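Local structure of beta-lactamase (Francisella tularensis subsp. tularensis, 3P09) at residues S116-L124 with K204-G212. The protein probably hydrolyses beta-lactam antibiotics to substituted beta-amino acids, as a class A beta-lactamase that would confer antibiotic resistance. Numbering follows the deposited sequence.
Sequences SQLNYAAIL and KYLQDNNTG
Tyr205 fits as a knob into a hole formed by Ser116, Asn119, Tyr120 and Ile123. The carbonyl carbon of Asn119 lies over one face of its ring. Tyr205 CZ comes within 3.4 Å of Asn119 CB. Ile123 CG1 packs on Tyr205 CB, and the two side chains cross at about a right angle. CG1 stands beside the Ile123 nitrogen (chi1 -66°), which leaves CG2 anti to it. Ile123 CG2 reaches Tyr205 O at 3.4 Å and also meets Leu206 CD2.

Two hydrogen bonds fix the phenol end of Tyr205. Ser116 OG lies at the edge of the Tyr205 ring, in its plane, 2.8 Å from Tyr205 OH. Asn119 ND2 donates to Tyr205 OH over 3.1 Å, nearly straight at 162° and within the plane of its own amide.

Asp208 OD2 sits at the edge of the Tyr120 ring, 3.8 Å from CE2. The same carboxylate forms a salt bridge with Lys204, whose NZ is 2.9 Å from Asp208 OD1. Leu124 CD1 covers part of one face of Tyr120 and also touches Asn209 CA.

One water links Ile123 O to Thr211 OG1; another donates to Leu124 O and Asn210 OD1.

The helix segments cross at -44°. Helix 115-123 leads to Ser125, and Leu206 touches the probable SxxK active site. Val71 of helix 66-80 touches Asn119, Ile123 and Tyr205. Leu133 of helix 127-137 also packs on Asn119, while Thr211 hydrogen-bonds Thr230 of strand 225-232, joining this helical packing to the five-stranded sheet.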
# COMPACT_ATOMS: atom_id res chain seq x y z
N SER A 116 17.10 -6.29 2.26
CA SER A 116 16.71 -4.89 2.44
C SER A 116 16.59 -4.16 1.11
O SER A 116 15.69 -3.34 0.92
CB SER A 116 17.67 -4.13 3.36
OG SER A 116 17.15 -2.83 3.65
N GLN A 117 17.50 -4.45 0.18
CA GLN A 117 17.41 -3.84 -1.15
C GLN A 117 16.15 -4.27 -1.88
O GLN A 117 15.57 -3.51 -2.67
CB GLN A 117 18.64 -4.20 -2.00
CG GLN A 117 19.90 -3.47 -1.55
CD GLN A 117 21.13 -3.91 -2.30
OE1 GLN A 117 21.36 -5.11 -2.48
NE2 GLN A 117 21.92 -2.94 -2.77
N LEU A 118 15.73 -5.51 -1.64
CA LEU A 118 14.51 -6.03 -2.27
C LEU A 118 13.29 -5.39 -1.64
O LEU A 118 12.30 -5.15 -2.32
CB LEU A 118 14.45 -7.56 -2.15
CG LEU A 118 15.44 -8.28 -3.06
CD1 LEU A 118 15.81 -9.68 -2.54
CD2 LEU A 118 14.88 -8.35 -4.47
N ASN A 119 13.35 -5.13 -0.34
CA ASN A 119 12.28 -4.40 0.33
C ASN A 119 12.07 -3.05 -0.32
O ASN A 119 10.95 -2.66 -0.60
CB ASN A 119 12.58 -4.19 1.81
CG ASN A 119 12.37 -5.43 2.64
OD1 ASN A 119 11.69 -6.37 2.23
ND2 ASN A 119 12.92 -5.42 3.85
N TYR A 120 13.17 -2.32 -0.51
CA TYR A 120 13.12 -1.00 -1.13
C TYR A 120 12.47 -1.10 -2.49
O TYR A 120 11.58 -0.32 -2.83
CB TYR A 120 14.55 -0.43 -1.22
CG TYR A 120 14.71 0.75 -2.13
CD1 TYR A 120 15.08 0.58 -3.47
CD2 TYR A 120 14.52 2.04 -1.66
CE1 TYR A 120 15.25 1.68 -4.31
CE2 TYR A 120 14.68 3.15 -2.51
CZ TYR A 120 15.05 2.96 -3.82
OH TYR A 120 15.21 4.06 -4.66
N ALA A 121 12.92 -2.07 -3.28
CA ALA A 121 12.37 -2.31 -4.61
C ALA A 121 10.86 -2.59 -4.56
O ALA A 121 10.11 -2.05 -5.38
CB ALA A 121 13.08 -3.47 -5.27
N ALA A 122 10.45 -3.45 -3.63
CA ALA A 122 9.04 -3.83 -3.50
C ALA A 122 8.16 -2.63 -3.16
O ALA A 122 7.06 -2.48 -3.69
CB ALA A 122 8.85 -4.94 -2.46
N ILE A 123 8.65 -1.78 -2.27
CA ILE A 123 7.89 -0.58 -1.89
C ILE A 123 7.79 0.39 -3.06
O ILE A 123 6.81 1.13 -3.19
CB ILE A 123 8.52 0.11 -0.67
CG1 ILE A 123 8.39 -0.79 0.57
CG2 ILE A 123 7.88 1.47 -0.44
CD1 ILE A 123 6.94 -1.19 0.91
N LEU A 124 8.79 0.38 -3.92
CA LEU A 124 8.74 1.12 -5.16
C LEU A 124 7.95 0.35 -6.22
O LEU A 124 7.94 0.74 -7.40
CB LEU A 124 10.15 1.43 -5.67
CG LEU A 124 10.67 2.80 -5.24
CD1 LEU A 124 10.84 2.86 -3.71
CD2 LEU A 124 11.97 3.11 -5.95
N LYS A 204 11.23 4.83 6.33
CA LYS A 204 12.14 5.31 5.29
C LYS A 204 11.82 4.72 3.90
O LYS A 204 11.85 5.43 2.90
CB LYS A 204 13.61 5.07 5.69
CG LYS A 204 14.65 5.63 4.72
CD LYS A 204 14.47 7.12 4.48
CE LYS A 204 15.74 7.78 3.91
NZ LYS A 204 16.09 7.31 2.54
N TYR A 205 11.51 3.43 3.84
CA TYR A 205 11.11 2.84 2.55
C TYR A 205 9.92 3.58 1.95
O TYR A 205 9.88 3.88 0.75
CB TYR A 205 10.67 1.38 2.71
CG TYR A 205 11.70 0.35 3.09
CD1 TYR A 205 12.97 0.33 2.52
CD2 TYR A 205 11.37 -0.65 4.00
CE1 TYR A 205 13.90 -0.68 2.89
CE2 TYR A 205 12.27 -1.64 4.36
CZ TYR A 205 13.52 -1.66 3.80
OH TYR A 205 14.38 -2.67 4.21
N LEU A 206 8.90 3.80 2.77
CA LEU A 206 7.67 4.45 2.31
C LEU A 206 7.94 5.87 1.82
O LEU A 206 7.36 6.33 0.83
CB LEU A 206 6.65 4.47 3.44
CG LEU A 206 6.02 3.14 3.83
CD1 LEU A 206 5.12 3.40 5.03
CD2 LEU A 206 5.24 2.52 2.67
N GLN A 207 8.82 6.57 2.53
CA GLN A 207 9.21 7.91 2.14
C GLN A 207 10.05 7.97 0.87
O GLN A 207 10.05 8.98 0.16
CB GLN A 207 9.95 8.61 3.29
CG GLN A 207 9.05 8.88 4.51
CD GLN A 207 9.80 9.54 5.64
OE1 GLN A 207 11.02 9.47 5.71
NE2 GLN A 207 9.07 10.21 6.54
N ASP A 208 10.77 6.89 0.58
CA ASP A 208 11.57 6.82 -0.64
C ASP A 208 10.73 6.54 -1.88
O ASP A 208 11.21 6.68 -3.01
CB ASP A 208 12.62 5.71 -0.53
CG ASP A 208 13.80 6.10 0.34
OD1 ASP A 208 13.93 7.30 0.68
OD2 ASP A 208 14.60 5.20 0.66
N ASN A 209 9.48 6.11 -1.70
CA ASN A 209 8.63 5.75 -2.83
C ASN A 209 8.34 6.93 -3.76
O ASN A 209 8.10 8.03 -3.30
CB ASN A 209 7.29 5.16 -2.35
CG ASN A 209 6.35 4.85 -3.51
OD1 ASN A 209 5.16 5.16 -3.46
ND2 ASN A 209 6.90 4.26 -4.56
N ASN A 210 8.33 6.66 -5.06
CA ASN A 210 8.12 7.70 -6.06
C ASN A 210 6.85 7.50 -6.91
O ASN A 210 6.53 8.33 -7.75
CB ASN A 210 9.35 7.80 -6.99
CG ASN A 210 9.73 6.45 -7.63
OD1 ASN A 210 8.99 5.47 -7.54
ND2 ASN A 210 10.88 6.42 -8.31
N THR A 211 6.11 6.42 -6.68
CA THR A 211 4.98 6.12 -7.57
C THR A 211 3.68 6.88 -7.27
O THR A 211 2.78 6.89 -8.10
CB THR A 211 4.62 4.63 -7.59
OG1 THR A 211 4.18 4.23 -6.29
CG2 THR A 211 5.84 3.79 -8.02
N GLY A 212 3.59 7.51 -6.10
CA GLY A 212 2.38 8.22 -5.73
C GLY A 212 2.41 9.73 -5.88
O GLY A 212 1.60 10.44 -5.29
O HOH W 1 4.73 2.14 -4.61
O HOH W 2 9.02 2.81 -8.85